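Local atomic coordinates of tryptophan synthase alpha-subunit (Pyrococcus furiosus, PDB entry 1GEQ), a protein that cleaves indoleglycerol phosphate by a retro-aldol reaction into indole and glyceraldehyde 3-phosphate, as the alpha subunit of the enzyme that completes tryptophan biosynthesis. Residues 17-22 against 68-73; 96-101 against 130-135; 159-164 against 193-198; 134-139 against 155-160. All coordinates share one frame; numbering follows the deposited sequence.

Contact 1: 17-22 against 68-73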
# COMPACT_ATOMS: atom_id res chain seq x y z
N ASP A 17 -14.95 -1.91 -9.73
CA ASP A 17 -15.06 -0.73 -10.58
C ASP A 17 -14.62 0.52 -9.81
O ASP A 17 -14.57 0.49 -8.58
CB ASP A 17 -16.50 -0.58 -11.12
CG ASP A 17 -17.55 -0.69 -10.04
OD1 ASP A 17 -17.68 0.24 -9.22
OD2 ASP A 17 -18.27 -1.71 -10.01
N LYS A 18 -14.31 1.60 -10.51
CA LYS A 18 -13.83 2.81 -9.86
C LYS A 18 -14.78 3.41 -8.82
O LYS A 18 -14.33 3.99 -7.83
CB LYS A 18 -13.46 3.88 -10.90
CG LYS A 18 -14.63 4.49 -11.63
CD LYS A 18 -14.17 5.63 -12.53
CE LYS A 18 -15.36 6.39 -13.10
NZ LYS A 18 -14.94 7.51 -13.98
N GLN A 19 -16.08 3.28 -9.05
CA GLN A 19 -17.05 3.82 -8.11
C GLN A 19 -17.09 3.01 -6.82
O GLN A 19 -17.21 3.56 -5.73
CB GLN A 19 -18.45 3.84 -8.74
CG GLN A 19 -19.48 4.55 -7.88
CD GLN A 19 -19.15 6.02 -7.69
OE1 GLN A 19 -19.17 6.54 -6.57
NE2 GLN A 19 -18.86 6.71 -8.79
N SER A 20 -17.00 1.69 -6.94
CA SER A 20 -17.01 0.84 -5.76
C SER A 20 -15.77 1.11 -4.92
O SER A 20 -15.85 1.17 -3.70
CB SER A 20 -17.09 -0.63 -6.16
OG SER A 20 -18.34 -0.92 -6.79
N THR A 21 -14.63 1.28 -5.58
CA THR A 21 -13.37 1.55 -4.88
C THR A 21 -13.56 2.77 -3.99
O THR A 21 -13.24 2.73 -2.80
CB THR A 21 -12.22 1.83 -5.87
OG1 THR A 21 -12.03 0.69 -6.72
CG2 THR A 21 -10.92 2.09 -5.10
N LEU A 22 -14.08 3.86 -4.56
CA LEU A 22 -14.32 5.08 -3.80
C LEU A 22 -15.24 4.78 -2.62
O LEU A 22 -14.96 5.20 -1.49
CB LEU A 22 -14.96 6.15 -4.71
CG LEU A 22 -15.31 7.50 -4.07
CD1 LEU A 22 -14.08 8.08 -3.37
CD2 LEU A 22 -15.82 8.45 -5.15
N ALA A 68 -7.49 6.15 -11.52
CA ALA A 68 -6.90 6.07 -10.19
C ALA A 68 -6.88 7.48 -9.62
O ALA A 68 -7.21 7.70 -8.46
CB ALA A 68 -5.48 5.51 -10.28
N PHE A 69 -6.49 8.44 -10.45
CA PHE A 69 -6.42 9.83 -10.02
C PHE A 69 -7.81 10.38 -9.72
O PHE A 69 -7.97 11.27 -8.90
CB PHE A 69 -5.73 10.69 -11.08
CG PHE A 69 -4.30 10.29 -11.35
CD1 PHE A 69 -3.40 10.11 -10.30
CD2 PHE A 69 -3.84 10.11 -12.66
CE1 PHE A 69 -2.07 9.75 -10.54
CE2 PHE A 69 -2.52 9.75 -12.91
CZ PHE A 69 -1.63 9.58 -11.85
N TRP A 70 -8.83 9.84 -10.40
CA TRP A 70 -10.21 10.27 -10.19
C TRP A 70 -10.65 9.85 -8.80
O TRP A 70 -11.27 10.61 -8.07
CB TRP A 70 -11.12 9.63 -11.24
CG TRP A 70 -12.59 9.90 -11.01
CD1 TRP A 70 -13.31 10.96 -11.48
CD2 TRP A 70 -13.50 9.11 -10.23
NE1 TRP A 70 -14.61 10.88 -11.04
CE2 TRP A 70 -14.75 9.75 -10.27
CE3 TRP A 70 -13.37 7.92 -9.49
CZ2 TRP A 70 -15.88 9.25 -9.61
CZ3 TRP A 70 -14.48 7.42 -8.83
CH2 TRP A 70 -15.72 8.08 -8.89
N ILE A 71 -10.34 8.60 -8.45
CA ILE A 71 -10.69 8.04 -7.15
C ILE A 71 -10.13 8.90 -6.02
O ILE A 71 -10.86 9.27 -5.10
CB ILE A 71 -10.16 6.60 -7.01
CG1 ILE A 71 -10.93 5.67 -7.96
CG2 ILE A 71 -10.28 6.12 -5.58
CD1 ILE A 71 -10.41 4.24 -8.00
N VAL A 72 -8.84 9.20 -6.09
CA VAL A 72 -8.18 10.01 -5.08
C VAL A 72 -8.76 11.42 -5.02
O VAL A 72 -9.00 11.96 -3.94
CB VAL A 72 -6.66 10.11 -5.34
CG1 VAL A 72 -6.03 11.09 -4.36
CG2 VAL A 72 -6.02 8.74 -5.20
N LYS A 73 -8.98 12.02 -6.19
CA LYS A 73 -9.53 13.36 -6.25
C LYS A 73 -10.87 13.40 -5.52
O LYS A 73 -11.10 14.25 -4.66
CB LYS A 73 -9.72 13.79 -7.70
CG LYS A 73 -9.88 15.28 -7.87
CD LYS A 73 -10.50 15.61 -9.22
CE LYS A 73 -11.95 15.15 -9.29
NZ LYS A 73 -12.18 14.17 -10.38
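The carbonyl oxygen of Lys-18 takes one hydrogen bond from its own helix and meets carbons of the next one: it accepts from Leu-22 N at 3.3 Å, while Ile-71 CG1 and Trp-70 CZ3 lie against it, the latter at 3.6 Å. The side chain of the same lysine lies over one face of the Trp-70 indole. Its CG sits between the backbone N and the carbonyl carbon (chi1 70°), and from there the extended chain passes across the ring system. Lys-18 CD makes a CH-pi contact 4.2 Å from the centroid of the six-membered ring. Further on, Lys-18 NZ stands 4.3 Å from the centroid of the five-membered ring, 7° off its normal, a nearly vertical cation-pi contact. The far corner of the benzo ring is met by two more groups: Gln-19 NE2 comes within 3.4 Å of Trp-70 CH2, with the amide plane steeply inclined to the indole, and Leu-22 CD2 reaches the same carbon at 3.8 Å. Deeper in, Ile-71 stretches CD1 to Thr-21 CG2 at 3.6 Å, while Thr-21 OG1 hydrogen-bonds with Gly-14 N. Asp-17 caps the first turn, its OD1 accepting from both Ser-20 N and Ser-20 OG, while OD2 pairs with Arg-232. Apolar contacts near the sheet, where Thr-21 and Ile-71 both touch Leu-37, thus give way to a lysine-covered tryptophan toward the outside. The segments 18-22 and 68-73 run 33° apart, and their helices, 18-28 and 65-76, are outer helices of the TrpA-family TIM barrel.

Contact 2: 96-101 against 130-135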
# COMPACT_ATOMS: atom_id res chain seq x y z
N GLY A 96 6.08 8.66 -18.13
CA GLY A 96 7.04 9.69 -17.77
C GLY A 96 6.96 9.93 -16.27
O GLY A 96 5.95 10.43 -15.77
N VAL A 97 8.02 9.57 -15.56
CA VAL A 97 8.08 9.73 -14.11
C VAL A 97 7.60 11.10 -13.64
O VAL A 97 6.66 11.19 -12.84
CB VAL A 97 9.51 9.50 -13.59
CG1 VAL A 97 9.57 9.75 -12.09
CG2 VAL A 97 9.95 8.08 -13.91
N ARG A 98 8.23 12.15 -14.14
CA ARG A 98 7.86 13.51 -13.75
C ARG A 98 6.38 13.77 -13.98
O ARG A 98 5.68 14.22 -13.08
CB ARG A 98 8.71 14.53 -14.51
CG ARG A 98 8.54 15.94 -14.00
CD ARG A 98 9.85 16.70 -14.05
NE ARG A 98 10.14 17.33 -12.77
CZ ARG A 98 11.34 17.32 -12.19
NH1 ARG A 98 12.36 16.70 -12.77
NH2 ARG A 98 11.50 17.91 -11.02
N ASN A 99 5.91 13.50 -15.19
CA ASN A 99 4.50 13.70 -15.52
C ASN A 99 3.60 12.97 -14.53
O ASN A 99 2.64 13.53 -14.01
CB ASN A 99 4.16 13.18 -16.92
CG ASN A 99 4.78 14.01 -18.03
OD1 ASN A 99 5.28 15.10 -17.79
ND2 ASN A 99 4.72 13.49 -19.25
N PHE A 100 3.93 11.71 -14.27
CA PHE A 100 3.15 10.88 -13.36
C PHE A 100 3.10 11.46 -11.96
O PHE A 100 2.02 11.73 -11.43
CB PHE A 100 3.73 9.46 -13.31
CG PHE A 100 2.81 8.46 -12.66
CD1 PHE A 100 2.09 7.56 -13.44
CD2 PHE A 100 2.66 8.43 -11.28
CE1 PHE A 100 1.22 6.64 -12.85
CE2 PHE A 100 1.79 7.52 -10.68
CZ PHE A 100 1.07 6.62 -11.46
N LEU A 101 4.27 11.65 -11.36
CA LEU A 101 4.36 12.19 -10.01
C LEU A 101 3.62 13.53 -9.87
O LEU A 101 2.96 13.78 -8.86
CB LEU A 101 5.83 12.34 -9.61
CG LEU A 101 6.63 11.04 -9.54
CD1 LEU A 101 8.04 11.31 -9.05
CD2 LEU A 101 5.92 10.05 -8.62
N ARG A 130 10.93 14.21 -4.58
CA ARG A 130 11.14 15.31 -3.65
C ARG A 130 10.77 16.63 -4.32
O ARG A 130 10.08 17.47 -3.74
CB ARG A 130 12.59 15.35 -3.21
CG ARG A 130 13.03 16.69 -2.65
CD ARG A 130 14.49 16.67 -2.23
NE ARG A 130 15.00 18.02 -2.00
CZ ARG A 130 15.30 18.89 -2.96
NH1 ARG A 130 15.15 18.55 -4.23
NH2 ARG A 130 15.75 20.10 -2.65
N GLU A 131 11.23 16.81 -5.55
CA GLU A 131 10.94 18.03 -6.29
C GLU A 131 9.45 18.21 -6.52
O GLU A 131 8.94 19.32 -6.48
CB GLU A 131 11.71 18.04 -7.62
CG GLU A 131 13.16 18.47 -7.44
CD GLU A 131 14.04 18.10 -8.62
OE1 GLU A 131 15.26 18.35 -8.55
OE2 GLU A 131 13.52 17.56 -9.62
N GLU A 132 8.74 17.11 -6.76
CA GLU A 132 7.31 17.19 -7.01
C GLU A 132 6.51 17.17 -5.71
O GLU A 132 5.28 17.25 -5.73
CB GLU A 132 6.86 16.04 -7.92
CG GLU A 132 7.46 16.10 -9.32
CD GLU A 132 7.27 17.46 -9.99
OE1 GLU A 132 6.18 18.05 -9.87
OE2 GLU A 132 8.22 17.93 -10.65
N GLY A 133 7.20 17.07 -4.59
CA GLY A 133 6.53 17.07 -3.30
C GLY A 133 5.83 15.77 -2.95
O GLY A 133 4.83 15.78 -2.24
N ILE A 134 6.35 14.65 -3.44
CA ILE A 134 5.76 13.35 -3.15
C ILE A 134 6.69 12.54 -2.25
O ILE A 134 7.88 12.45 -2.50
CB ILE A 134 5.49 12.55 -4.45
CG1 ILE A 134 4.35 13.20 -5.22
CG2 ILE A 134 5.14 11.09 -4.11
CD1 ILE A 134 3.01 13.14 -4.49
N LYS A 135 6.13 11.97 -1.19
CA LYS A 135 6.91 11.16 -0.26
C LYS A 135 7.17 9.77 -0.83
O LYS A 135 6.31 9.18 -1.50
CB LYS A 135 6.20 11.06 1.09
CG LYS A 135 6.34 12.32 1.95
CD LYS A 135 5.56 12.20 3.25
CE LYS A 135 5.80 13.42 4.15
NZ LYS A 135 5.00 13.34 5.41
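Leu-101 and Glu-132 bring the two backbones nearest each other, and the inner half of the contact packs around them. Leu-101 CB lies against the aliphatic stem of the glutamate, 4.1 Å from Glu-132 CG, and Ile-134 CG1 approaches Leu-101 O at 3.9 Å. Leu-101 and Ile-134 are both buried, and their side chains make this side apolar. The outer half is polar and faces solvent, where Arg-98, bent twice along its chain, swings its guanidinium over to two consecutive acids. Arg-98 NE donates to Glu-132 OE2 at 2.9 Å with an N-H...O angle of 147°, meeting the oxygen on its anti side and somewhat out of the carboxylate plane. Arg-98 NH2 adds a weak bond to the same Glu-132 OE2 at 3.3 Å. It also pairs with Glu-131 OE2, at a modelled 2.5 Å that is too short to be taken literally. The two carboxylates are turned quite differently: that of Glu-131 is nearly coplanar with the guanidinium, 24° apart, whereas that of Glu-132 stands almost upright to it at 85°. A bend at chi2 folds Glu-132 back toward the arginine, while Glu-131 reaches it with an extended chain. One positive group shared by two acids would be expected to ease their mutual repulsion. Near the end of helix 122-132 Gly-133 forms a Schellman motif, and the chain turns into strand 135-140. Leu-101 also packs on Phe-125 and Ile-128 of that helix, and helix 97-107 and the turn after helix 122-132 both pack on strand 111-114, through Leu-101 and Ile-134 on Ile-112.

Contact 3: 159-164 against 193-198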
# COMPACT_ATOMS: atom_id res chain seq x y z
N PHE A 159 7.63 6.06 4.54
CA PHE A 159 7.79 4.99 5.52
C PHE A 159 8.35 3.77 4.80
O PHE A 159 8.32 3.70 3.58
CB PHE A 159 6.47 4.65 6.25
CG PHE A 159 5.38 4.12 5.35
CD1 PHE A 159 5.25 2.75 5.13
CD2 PHE A 159 4.46 4.99 4.76
CE1 PHE A 159 4.23 2.25 4.33
CE2 PHE A 159 3.42 4.49 3.94
CZ PHE A 159 3.31 3.11 3.73
N VAL A 160 8.92 2.85 5.56
CA VAL A 160 9.48 1.64 4.99
C VAL A 160 8.42 0.55 5.06
O VAL A 160 7.83 0.30 6.11
CB VAL A 160 10.74 1.19 5.78
CG1 VAL A 160 11.24 -0.14 5.25
CG2 VAL A 160 11.83 2.27 5.65
N TYR A 161 8.17 -0.10 3.92
CA TYR A 161 7.16 -1.14 3.88
C TYR A 161 7.79 -2.53 3.84
O TYR A 161 8.46 -2.89 2.88
CB TYR A 161 6.26 -0.90 2.66
CG TYR A 161 5.10 -1.86 2.49
CD1 TYR A 161 4.43 -2.38 3.60
CD2 TYR A 161 4.62 -2.18 1.22
CE1 TYR A 161 3.31 -3.21 3.44
CE2 TYR A 161 3.51 -3.01 1.05
CZ TYR A 161 2.86 -3.52 2.16
OH TYR A 161 1.78 -4.35 1.99
N LEU A 162 7.58 -3.29 4.91
CA LEU A 162 8.13 -4.64 5.02
C LEU A 162 7.08 -5.63 4.53
O LEU A 162 5.93 -5.59 4.95
CB LEU A 162 8.47 -4.96 6.48
CG LEU A 162 9.38 -3.99 7.23
CD1 LEU A 162 9.76 -4.59 8.59
CD2 LEU A 162 10.61 -3.71 6.42
N VAL A 163 7.48 -6.53 3.63
CA VAL A 163 6.53 -7.51 3.11
C VAL A 163 7.09 -8.92 3.24
O VAL A 163 8.28 -9.11 3.48
CB VAL A 163 6.21 -7.24 1.61
CG1 VAL A 163 5.50 -5.91 1.45
CG2 VAL A 163 7.50 -7.27 0.78
N SER A 164 6.21 -9.91 3.09
CA SER A 164 6.62 -11.31 3.19
C SER A 164 7.00 -11.82 1.80
O SER A 164 6.48 -11.32 0.79
CB SER A 164 5.46 -12.13 3.77
OG SER A 164 5.94 -13.23 4.51
N LYS A 193 9.33 5.38 10.08
CA LYS A 193 8.35 4.47 10.66
C LYS A 193 8.29 3.27 9.72
O LYS A 193 8.66 3.38 8.55
CB LYS A 193 6.97 5.13 10.74
CG LYS A 193 6.90 6.28 11.75
CD LYS A 193 5.45 6.66 12.03
CE LYS A 193 5.36 7.68 13.18
NZ LYS A 193 3.99 7.71 13.77
N VAL A 194 7.83 2.14 10.23
CA VAL A 194 7.74 0.93 9.44
C VAL A 194 6.32 0.39 9.46
O VAL A 194 5.67 0.38 10.50
CB VAL A 194 8.69 -0.18 10.00
CG1 VAL A 194 8.46 -1.49 9.27
CG2 VAL A 194 10.14 0.25 9.86
N ALA A 195 5.85 -0.06 8.30
CA ALA A 195 4.52 -0.65 8.20
C ALA A 195 4.80 -2.06 7.66
O ALA A 195 5.75 -2.25 6.89
CB ALA A 195 3.65 0.14 7.21
N VAL A 196 4.00 -3.03 8.08
CA VAL A 196 4.20 -4.40 7.63
C VAL A 196 2.98 -4.96 6.89
O VAL A 196 1.84 -4.69 7.26
CB VAL A 196 4.50 -5.35 8.81
CG1 VAL A 196 5.78 -4.92 9.53
CG2 VAL A 196 3.31 -5.36 9.79
N GLY A 197 3.26 -5.72 5.83
CA GLY A 197 2.20 -6.35 5.05
C GLY A 197 2.60 -7.80 5.01
O GLY A 197 3.24 -8.27 4.06
N PHE A 198 2.25 -8.52 6.07
CA PHE A 198 2.61 -9.92 6.21
C PHE A 198 1.45 -10.89 6.01
O PHE A 198 1.56 -12.06 6.38
CB PHE A 198 3.22 -10.15 7.59
CG PHE A 198 4.54 -9.43 7.83
CD1 PHE A 198 5.02 -9.27 9.12
CD2 PHE A 198 5.32 -8.98 6.76
CE1 PHE A 198 6.27 -8.69 9.36
CE2 PHE A 198 6.56 -8.40 6.98
CZ PHE A 198 7.04 -8.25 8.28
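Leu-162 and Val-194 meet more tightly than usual van der Waals contact, with Leu-162 CG and Val-194 CG1 only 3.4 Å apart and the side chains crossing at about a right angle. Leu-162 CB also touches Val-196 CG1, at 4.1 Å, on the same face of the sheet. Phe-198 closes this apolar row: Val-196 CB sits over the centre of its ring, and Phe-198 CE2 comes to 3.5 Å from Leu-162 O. On the other face Tyr-161, its CG anti to the backbone N (chi1 -177°), presents an edge to the neighbouring strand, with CD1 3.5 Å from Ala-195 O in the ring plane, while Val-163 CG1 lies against one ring face. Ala-195 CB touches Phe-159 CE1 obliquely at 3.6 Å. What sets this register is the parallel pairing of the backbones. Val-160 N donates to Lys-193 O at 3.0 Å, Ala-195 N to Val-160 O, Leu-162 N to Ala-195 O, and Gly-197 N to Leu-162 O at 2.8 Å. Farther out, the face of Phe-159 and Tyr-161 looks into the barrel, where both touch the catalytic Glu-36. The face of Leu-162 and Val-196 is covered by Leu-182, Leu-183 and Ala-186 of helix 177-189, and the pair is flanked by strands 135-140 and 216-219.

Contact 4: 134-139 against 155-160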
# COMPACT_ATOMS: atom_id res chain seq x y z
N ILE A 134 6.35 14.65 -3.44
CA ILE A 134 5.76 13.35 -3.15
C ILE A 134 6.69 12.54 -2.25
O ILE A 134 7.88 12.45 -2.50
CB ILE A 134 5.49 12.55 -4.45
CG1 ILE A 134 4.35 13.20 -5.22
CG2 ILE A 134 5.14 11.09 -4.11
CD1 ILE A 134 3.01 13.14 -4.49
N LYS A 135 6.13 11.97 -1.19
CA LYS A 135 6.91 11.16 -0.26
C LYS A 135 7.17 9.77 -0.83
O LYS A 135 6.31 9.18 -1.50
CB LYS A 135 6.20 11.06 1.09
CG LYS A 135 6.34 12.32 1.95
CD LYS A 135 5.56 12.20 3.25
CE LYS A 135 5.80 13.42 4.15
NZ LYS A 135 5.00 13.34 5.41
N THR A 136 8.35 9.23 -0.54
CA THR A 136 8.71 7.93 -1.06
C THR A 136 8.52 6.80 -0.06
O THR A 136 8.77 6.95 1.14
CB THR A 136 10.19 7.90 -1.51
OG1 THR A 136 11.03 8.26 -0.41
CG2 THR A 136 10.42 8.86 -2.67
N VAL A 137 8.05 5.67 -0.57
CA VAL A 137 7.85 4.47 0.22
C VAL A 137 8.62 3.38 -0.52
O VAL A 137 8.43 3.20 -1.72
CB VAL A 137 6.36 4.06 0.29
CG1 VAL A 137 6.20 2.78 1.12
CG2 VAL A 137 5.56 5.18 0.89
N PHE A 138 9.50 2.67 0.19
CA PHE A 138 10.27 1.59 -0.41
C PHE A 138 9.98 0.31 0.35
O PHE A 138 9.72 0.33 1.55
CB PHE A 138 11.77 1.88 -0.36
CG PHE A 138 12.20 2.95 -1.31
CD1 PHE A 138 12.35 4.26 -0.87
CD2 PHE A 138 12.46 2.64 -2.64
CE1 PHE A 138 12.75 5.26 -1.76
CE2 PHE A 138 12.86 3.64 -3.54
CZ PHE A 138 13.00 4.95 -3.09
N LEU A 139 10.05 -0.81 -0.35
CA LEU A 139 9.77 -2.07 0.31
C LEU A 139 11.02 -2.90 0.56
O LEU A 139 12.06 -2.70 -0.06
CB LEU A 139 8.74 -2.87 -0.50
CG LEU A 139 9.13 -3.66 -1.74
CD1 LEU A 139 9.78 -4.97 -1.32
CD2 LEU A 139 7.88 -3.94 -2.58
N MET A 155 16.82 6.72 1.85
CA MET A 155 16.15 7.30 0.70
C MET A 155 14.65 7.48 0.95
O MET A 155 13.96 8.14 0.18
CB MET A 155 16.33 6.41 -0.54
CG MET A 155 17.76 6.17 -0.96
SD MET A 155 17.78 5.31 -2.54
CE MET A 155 17.07 3.72 -2.08
N THR A 156 14.16 6.89 2.03
CA THR A 156 12.74 6.95 2.35
C THR A 156 12.29 8.22 3.07
O THR A 156 12.87 8.60 4.08
CB THR A 156 12.32 5.75 3.21
OG1 THR A 156 12.55 4.53 2.48
CG2 THR A 156 10.85 5.87 3.60
N THR A 157 11.24 8.86 2.55
CA THR A 157 10.70 10.05 3.18
C THR A 157 9.29 9.80 3.70
O THR A 157 8.75 10.61 4.46
CB THR A 157 10.70 11.29 2.21
OG1 THR A 157 9.91 11.01 1.05
CG2 THR A 157 12.14 11.63 1.77
N GLY A 158 8.69 8.67 3.30
CA GLY A 158 7.34 8.34 3.75
C GLY A 158 7.39 7.33 4.88
O GLY A 158 7.18 7.68 6.05
N PHE A 159 7.63 6.06 4.54
CA PHE A 159 7.79 4.99 5.52
C PHE A 159 8.35 3.77 4.80
O PHE A 159 8.32 3.70 3.58
CB PHE A 159 6.47 4.65 6.25
CG PHE A 159 5.38 4.12 5.35
CD1 PHE A 159 5.25 2.75 5.13
CD2 PHE A 159 4.46 4.99 4.76
CE1 PHE A 159 4.23 2.25 4.33
CE2 PHE A 159 3.42 4.49 3.94
CZ PHE A 159 3.31 3.11 3.73
N VAL A 160 8.92 2.85 5.56
CA VAL A 160 9.48 1.64 4.99
C VAL A 160 8.42 0.55 5.06
O VAL A 160 7.83 0.30 6.11
CB VAL A 160 10.74 1.19 5.78
CG1 VAL A 160 11.24 -0.14 5.25
CG2 VAL A 160 11.83 2.27 5.65
O HOH W 1 10.21 12.75 -1.14
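Val-137 straddles one face of the Phe-159 ring with both methyls: CG1 makes a CH-pi contact 4.0 Å from the ring centroid, 18° off the normal, and CG2 sits over the same face, nearest to CE2. On the opposite face of strand 135-140, Phe-138 and Met-155 cross at about a right angle. Met-155 CE lies over a face of the Phe-138 ring, and SD stands obliquely 5.4 Å from its centroid, a Met-aromatic contact. Thr-156 takes the ring edge, OG1 being 3.4 Å from Phe-138 CD1 while it bonds to Ile-152 O. Toward the start of strand 135-140 the threonines interlock. With chi1 of 57°, Thr-136 OG1 turns to donate to Met-155 O at 3.0 Å, on a lone pair in the carbonyl plane, and it accepts from Thr-157 N, also at 3.0 Å. In return Thr-157 OG1 receives Thr-136 N at 2.9 Å and 166°, nearly straight. Gly-158 N reaches Thr-136 O at 2.8 Å, and a water bridges Ile-134 O and Thr-157 OG1. Hydroxyls thus supply several of the bonds that hold the turn before strand 159-163 against strand 135-140 in this beta-alpha-beta crossover. Beyond them Phe-138 N, Phe-159 N and Phe-159 O are buried without polar partners in the model, a cost that the aromatic packing may partly offset.

Overall arrangement
Contact 1 comes first along the chain, then contact 2, whose last residues, Ile-134 and Lys-135, open contact 4; contact 4 in turn hands Phe-159 and Val-160 to contact 3. All belong to one eight-stranded parallel barrel. Contacts 1 and 2 lie mainly in its outer layer of helices, centres about 20 Å apart, and touch through Phe-69 and Phe-100. Contacts 3 and 4, centres about 11 Å apart, join three successive strands, 135-140, 159-163 and 194-197, and are joined by a probable hydrogen bond from Tyr-161 N to Phe-138 O. Contact 3 lies across the chain's centre from contact 1, their centres about 24 Å apart, so the set spans helical shell and barrel wall, reaching the catalytic Glu-36.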